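Local coordinates for protein exodeoxyribonuclease III (Archaeoglobus fulgidus, PDB 2VOA) that probably cleaves DNA at abasic sites as a metal-dependent AP endonuclease and may also act as a 3'-5' exonuclease on double-stranded DNA, at residues 14-19 with 45-50; 41-46 with 53-58. The protein carries 1 engineered substitution. All coordinates share one frame; numbering follows the deposited sequence. Where two conformers were deposited one is given.

Contact 1. Residues 14-19 with 45-50. With nucleotides of chain C.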
# COMPACT_ATOMS: atom_id res chain seq x y z
N SER A 14 -2.81 5.32 -7.13
CA SER A 14 -3.00 4.95 -5.72
C SER A 14 -4.38 5.35 -5.16
O SER A 14 -4.61 5.18 -3.97
CB SER A 14 -1.90 5.56 -4.86
OG SER A 14 -0.68 4.87 -5.07
N ARG A 15 -5.28 5.83 -6.02
CA ARG A 15 -6.59 6.34 -5.56
C ARG A 15 -7.80 5.85 -6.37
O ARG A 15 -8.93 6.33 -6.16
CB ARG A 15 -6.58 7.88 -5.50
CG ARG A 15 -7.37 8.49 -4.31
CD ARG A 15 -6.73 8.12 -2.96
NE ARG A 15 -5.35 8.62 -2.90
CZ ARG A 15 -4.42 8.23 -2.04
NH1 ARG A 15 -4.70 7.30 -1.13
NH2 ARG A 15 -3.20 8.76 -2.10
N LEU A 16 -7.58 4.90 -7.28
CA LEU A 16 -8.70 4.34 -8.07
C LEU A 16 -9.76 3.70 -7.18
O LEU A 16 -10.96 3.73 -7.50
CB LEU A 16 -8.20 3.34 -9.12
CG LEU A 16 -7.36 3.92 -10.27
CD1 LEU A 16 -6.75 2.80 -11.10
CD2 LEU A 16 -8.18 4.88 -11.16
N HIS A 17 -9.33 3.14 -6.05
CA HIS A 17 -10.27 2.50 -5.12
C HIS A 17 -11.23 3.53 -4.51
O HIS A 17 -12.25 3.13 -3.93
CB HIS A 17 -9.52 1.76 -4.02
CG HIS A 17 -8.80 2.67 -3.07
ND1 HIS A 17 -7.61 3.29 -3.38
CD2 HIS A 17 -9.13 3.09 -1.82
CE1 HIS A 17 -7.23 4.04 -2.36
NE2 HIS A 17 -8.13 3.93 -1.40
N ILE A 18 -10.89 4.82 -4.61
CA ILE A 18 -11.76 5.91 -4.18
C ILE A 18 -12.49 6.48 -5.39
O ILE A 18 -13.71 6.58 -5.38
CB ILE A 18 -10.96 7.10 -3.51
CG1 ILE A 18 -10.21 6.65 -2.25
CG2 ILE A 18 -11.90 8.26 -3.18
CD1 ILE A 18 -11.11 6.10 -1.15
N VAL A 19 -11.74 6.86 -6.42
CA VAL A 19 -12.28 7.69 -7.51
C VAL A 19 -13.35 6.91 -8.29
O VAL A 19 -14.43 7.43 -8.57
CB VAL A 19 -11.16 8.15 -8.47
CG1 VAL A 19 -11.74 8.81 -9.74
CG2 VAL A 19 -10.21 9.09 -7.74
N GLU A 45 -6.48 4.81 -17.96
CA GLU A 45 -7.70 5.24 -18.64
C GLU A 45 -8.80 4.19 -18.73
O GLU A 45 -9.99 4.52 -18.70
CB GLU A 45 -7.45 5.90 -20.01
CG GLU A 45 -6.55 5.19 -20.95
CD GLU A 45 -6.87 5.53 -22.40
OE1 GLU A 45 -6.74 4.63 -23.25
OE2 GLU A 45 -7.30 6.68 -22.69
N ALA A 46 -8.39 2.92 -18.80
CA ALA A 46 -9.33 1.79 -18.92
C ALA A 46 -10.28 1.74 -17.73
O ALA A 46 -11.46 1.44 -17.89
CB ALA A 46 -8.57 0.49 -19.07
N ASP A 47 -9.77 2.08 -16.54
CA ASP A 47 -10.57 2.06 -15.31
C ASP A 47 -11.75 3.03 -15.40
O ASP A 47 -12.81 2.79 -14.81
CB ASP A 47 -9.71 2.41 -14.09
CG ASP A 47 -8.64 1.39 -13.81
OD1 ASP A 47 -8.79 0.64 -12.81
OD2 ASP A 47 -7.66 1.31 -14.58
N PHE A 48 -11.56 4.13 -16.13
CA PHE A 48 -12.62 5.12 -16.34
C PHE A 48 -13.58 4.67 -17.44
O PHE A 48 -14.79 4.79 -17.29
CB PHE A 48 -12.01 6.46 -16.70
CG PHE A 48 -11.33 7.13 -15.55
CD1 PHE A 48 -9.99 6.84 -15.25
CD2 PHE A 48 -12.02 8.04 -14.77
CE1 PHE A 48 -9.35 7.48 -14.17
CE2 PHE A 48 -11.40 8.67 -13.68
CZ PHE A 48 -10.06 8.38 -13.38
N HIS A 49 -13.02 4.18 -18.54
CA HIS A 49 -13.85 3.66 -19.64
C HIS A 49 -14.83 2.60 -19.15
O HIS A 49 -16.00 2.58 -19.56
CB HIS A 49 -13.01 3.01 -20.73
CG HIS A 49 -12.13 3.95 -21.49
ND1 HIS A 49 -12.18 5.32 -21.34
CD2 HIS A 49 -11.21 3.71 -22.45
CE1 HIS A 49 -11.29 5.88 -22.14
NE2 HIS A 49 -10.69 4.92 -22.83
N ARG A 50 -14.35 1.72 -18.28
CA ARG A 50 -15.16 0.58 -17.83
C ARG A 50 -16.41 0.99 -17.02
O ARG A 50 -17.37 0.23 -16.91
CB ARG A 50 -14.29 -0.46 -17.10
CG ARG A 50 -13.23 -1.08 -18.03
CD ARG A 50 -12.30 -2.04 -17.26
NE ARG A 50 -12.00 -1.57 -15.91
CZ ARG A 50 -10.91 -1.91 -15.21
NH1 ARG A 50 -9.99 -2.70 -15.75
NH2 ARG A 50 -10.75 -1.45 -13.98
P DG C 3 -1.00 6.75 0.40
OP1 DG C 3 -2.43 6.91 0.75
OP2 DG C 3 -0.32 5.44 0.60
O5' DG C 3 -0.77 7.15 -1.12
C5' DG C 3 0.45 6.95 -1.81
C4' DG C 3 0.75 8.24 -2.53
O4' DG C 3 1.09 9.28 -1.57
C3' DG C 3 1.93 8.17 -3.48
O3' DG C 3 1.50 7.71 -4.73
C2' DG C 3 2.34 9.64 -3.53
C1' DG C 3 2.24 9.97 -2.06
N9 DG C 3 3.42 9.65 -1.23
C8 DG C 3 3.51 8.69 -0.24
N7 DG C 3 4.68 8.63 0.34
C5 DG C 3 5.42 9.62 -0.29
C6 DG C 3 6.77 10.03 -0.08
O6 DG C 3 7.58 9.57 0.75
N1 DG C 3 7.15 11.06 -0.94
C2 DG C 3 6.31 11.64 -1.87
N2 DG C 3 6.84 12.62 -2.62
N3 DG C 3 5.04 11.26 -2.09
C4 DG C 3 4.66 10.26 -1.26
P DG C 4 2.21 6.46 -5.46
OP1 DG C 4 1.28 6.01 -6.51
OP2 DG C 4 2.70 5.51 -4.43
O5' DG C 4 3.49 7.10 -6.17
C5' DG C 4 3.32 8.19 -7.10
C4' DG C 4 4.57 9.06 -7.15
O4' DG C 4 4.80 9.65 -5.86
C3' DG C 4 5.87 8.33 -7.47
O3' DG C 4 5.99 8.20 -8.87
C2' DG C 4 6.89 9.33 -6.92
C1' DG C 4 6.20 9.76 -5.62
N9 DG C 4 6.59 8.97 -4.44
C8 DG C 4 5.85 8.04 -3.75
N7 DG C 4 6.47 7.51 -2.73
C5 DG C 4 7.74 8.13 -2.73
C6 DG C 4 8.88 7.97 -1.88
O6 DG C 4 9.01 7.22 -0.89
N1 DG C 4 9.96 8.79 -2.25
C2 DG C 4 9.93 9.67 -3.32
N2 DG C 4 11.05 10.39 -3.55
N3 DG C 4 8.88 9.82 -4.12
C4 DG C 4 7.81 9.03 -3.77
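Leu16 and Val19, on the first turn of helix 16-26, pack against Asp47 and Phe48 of the short helix 45-49 in a small, mostly apolar helix-to-helix contact that buries 162 Å² at the periphery of the chain. Leu16 splits its two methyls between partners. CD1 meets the carboxylate, lying 3.4 Å from Asp47 OD1, with the two side chains crossing at about a right angle; CD2 approaches the Phe48 ring obliquely, 4.1 Å from CE1. Val19 reaches the same ring from its CE2 and CZ side: CG1, placed anti to the backbone N (chi1 170°), comes within 4.0 Å of Phe48 CE2. In the DNase I-like fold, which pairs two mixed sheets, both helices lie against one of them: Phe48 also touches Met33, and Val19 Leu31, of strand 30-34. The N-terminal end of the first helix faces DNA. Arg15, the N-cap residue, receives Val19 N and Ile18 N on its carbonyl O, while its guanidinium turns an edge to the phosphate of DG3 of chain C, whose phosphorus lies in its plane. NH1 bonds to OP1 of that nucleotide at 3.0 Å, nearly straight at 165°, and NH2 to its O5' at 3.1 Å. Carbonyls of Val9, Asn10 and Lys244 also accept from this guanidinium, fixing its rotation. One nucleotide on, Ser14 OG donates to OP1 of DG4 of chain C across 2.7 Å.

Contact 2. Residues 41-46 with 53-58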
# COMPACT_ATOMS: atom_id res chain seq x y z
N ARG A 41 1.48 7.90 -20.71
CA ARG A 41 1.48 6.49 -21.17
C ARG A 41 1.13 5.45 -20.08
O ARG A 41 0.88 4.28 -20.39
CB ARG A 41 2.82 6.16 -21.83
CG ARG A 41 4.00 6.17 -20.89
CD ARG A 41 5.26 5.70 -21.61
NE ARG A 41 6.38 5.57 -20.67
CZ ARG A 41 6.74 4.43 -20.09
NH1 ARG A 41 6.08 3.31 -20.33
NH2 ARG A 41 7.77 4.42 -19.26
N LYS A 42 1.12 5.88 -18.82
CA LYS A 42 0.75 5.02 -17.69
C LYS A 42 -0.55 5.47 -17.00
O LYS A 42 -0.96 4.92 -15.97
CB LYS A 42 1.89 4.95 -16.66
CG LYS A 42 3.17 4.32 -17.16
CD LYS A 42 4.15 4.09 -16.02
CE LYS A 42 5.42 3.42 -16.53
NZ LYS A 42 6.33 2.97 -15.44
N PHE A 43 -1.22 6.46 -17.57
CA PHE A 43 -2.49 6.89 -16.96
C PHE A 43 -3.49 5.72 -17.07
O PHE A 43 -3.62 5.12 -18.13
CB PHE A 43 -3.05 8.16 -17.60
CG PHE A 43 -4.24 8.72 -16.86
CD1 PHE A 43 -4.08 9.77 -15.94
CD2 PHE A 43 -5.51 8.18 -17.06
CE1 PHE A 43 -5.17 10.27 -15.26
CE2 PHE A 43 -6.59 8.67 -16.38
CZ PHE A 43 -6.43 9.71 -15.47
N PRO A 44 -4.17 5.39 -15.95
CA PRO A 44 -5.13 4.26 -15.96
C PRO A 44 -6.49 4.59 -16.65
O PRO A 44 -7.54 4.62 -15.99
CB PRO A 44 -5.32 3.97 -14.46
CG PRO A 44 -5.19 5.36 -13.80
CD PRO A 44 -4.08 6.04 -14.62
N GLU A 45 -6.48 4.81 -17.96
CA GLU A 45 -7.70 5.24 -18.64
C GLU A 45 -8.80 4.19 -18.73
O GLU A 45 -9.99 4.52 -18.70
CB GLU A 45 -7.45 5.90 -20.01
CG GLU A 45 -6.55 5.19 -20.95
CD GLU A 45 -6.87 5.53 -22.40
OE1 GLU A 45 -6.74 4.63 -23.25
OE2 GLU A 45 -7.30 6.68 -22.69
N ALA A 46 -8.39 2.92 -18.80
CA ALA A 46 -9.33 1.79 -18.92
C ALA A 46 -10.28 1.74 -17.73
O ALA A 46 -11.46 1.44 -17.89
CB ALA A 46 -8.57 0.49 -19.07
N TYR A 53 -16.88 6.50 -18.41
CA TYR A 53 -16.28 7.84 -18.44
C TYR A 53 -15.17 7.98 -19.48
O TYR A 53 -14.26 7.15 -19.55
CB TYR A 53 -15.75 8.25 -17.05
CG TYR A 53 -16.85 8.79 -16.17
CD1 TYR A 53 -17.71 7.92 -15.47
CD2 TYR A 53 -17.06 10.17 -16.06
CE1 TYR A 53 -18.75 8.42 -14.67
CE2 TYR A 53 -18.11 10.68 -15.25
CZ TYR A 53 -18.93 9.80 -14.57
OH TYR A 53 -19.94 10.32 -13.78
N HIS A 54 -15.24 9.04 -20.27
CA HIS A 54 -14.09 9.52 -21.03
C HIS A 54 -13.13 10.12 -20.03
O HIS A 54 -13.55 10.62 -18.98
CB HIS A 54 -14.51 10.59 -22.03
CG HIS A 54 -15.41 10.09 -23.11
ND1 HIS A 54 -16.79 10.16 -23.02
CD2 HIS A 54 -15.14 9.51 -24.29
CE1 HIS A 54 -17.32 9.63 -24.11
NE2 HIS A 54 -16.34 9.23 -24.89
N VAL A 55 -11.85 10.08 -20.37
CA VAL A 55 -10.86 10.76 -19.54
C VAL A 55 -9.75 11.30 -20.44
O VAL A 55 -9.21 10.58 -21.31
CB VAL A 55 -10.35 9.86 -18.37
CG1 VAL A 55 -9.55 8.65 -18.87
CG2 VAL A 55 -9.57 10.67 -17.34
N VAL A 56 -9.46 12.59 -20.25
CA VAL A 56 -8.28 13.22 -20.87
C VAL A 56 -7.25 13.61 -19.80
O VAL A 56 -7.62 13.87 -18.65
CB VAL A 56 -8.68 14.41 -21.80
CG1 VAL A 56 -9.53 13.90 -22.98
CG2 VAL A 56 -9.46 15.47 -21.06
N PHE A 57 -5.97 13.61 -20.17
CA PHE A 57 -4.94 13.72 -19.14
C PHE A 57 -3.64 14.30 -19.62
O PHE A 57 -3.26 14.13 -20.79
CB PHE A 57 -4.71 12.35 -18.49
CG PHE A 57 -4.67 11.21 -19.48
CD1 PHE A 57 -3.46 10.85 -20.10
CD2 PHE A 57 -5.84 10.52 -19.82
CE1 PHE A 57 -3.42 9.81 -21.03
CE2 PHE A 57 -5.80 9.47 -20.76
CZ PHE A 57 -4.59 9.12 -21.35
N SER A 58 -2.95 14.98 -18.71
CA SER A 58 -1.67 15.60 -19.02
C SER A 58 -0.82 15.54 -17.77
O SER A 58 -1.15 16.15 -16.76
CB SER A 58 -1.86 17.07 -19.42
OG SER A 58 -0.63 17.62 -19.91
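Phe43 and Phe57 form an offset (parallel-displaced) stack that fastens the loop leading into helix 45-49 onto strand 54-60, an outermost strand, within this chain, of one of the two mixed sheets of the DNase I-like fold. Their planes are only 1° apart and the centroids 4.4 Å from each other. The offset is such that each ring also slides over the other's CB, giving two reciprocal CH-pi contacts: Phe43 CB stands 3.8 Å from the centroid of the Phe57 ring, and Phe57 CB 4.0 Å from that of Phe43. The strand side of the stack depends on a first torsion of 43°, which sets Phe57 CG between its backbone N and carbonyl carbon and turns the ring toward the loop. On the other face of the Phe43 ring lies Pro44 CD, leaving the ring sandwiched between Phe57 and its own neighbour in sequence. That neighbour is the centre of an inverse gamma turn, closed by Glu45 N donating to Phe43 O at 2.9 Å, which brings Phe43 and Glu45 to bear on the same strand. Here the strand alternates: Val55 and Phe57 point toward the loop, while His54, Val56 and Ser58 point away, their backbones hydrogen-bonding to Ser70, Ile68 and Val66 of strand 63-70. Glu45 addresses the Phe57 ring at its edge, OE2 lying near the ring plane 3.7 Å from CE2, with the carboxylate plane turned 82° from the ring. This would place negative charge beside the ring's polarised C-H groups, plausibly a mild attraction. Val55 fills in beyond the stack: its CG2 meets Phe43 CE2 obliquely at 3.7 Å, and its CG1 touches Glu45 CB at 3.6 Å.

Contacts 1 and 2 adjoin, with centres 9 Å apart, and share helix 45-49. Phe48 is the main connection: its CE1 packs 3.7 Å from Phe43 CE2, its CB lies 3.9 Å from Val55 CG1, and its carbonyl O probably accepts a hydrogen bond from Tyr53 N. Leu16 CD1 adds a second bridge, 3.8 Å from Pro44 CB. A continuous layer therefore runs from strand 54-60 through helix 45-49 to the start of helix 16-26, just before which Ser14 and Arg15 bind phosphates of chain C; the nearest atom of contact 2 is about 6 Å from the nucleic acid. The predicted metal site is near but separate: the side chain of Val19 is about 10 Å from that of Asn8, and that of Phe43 about 10 Å from that of Glu35.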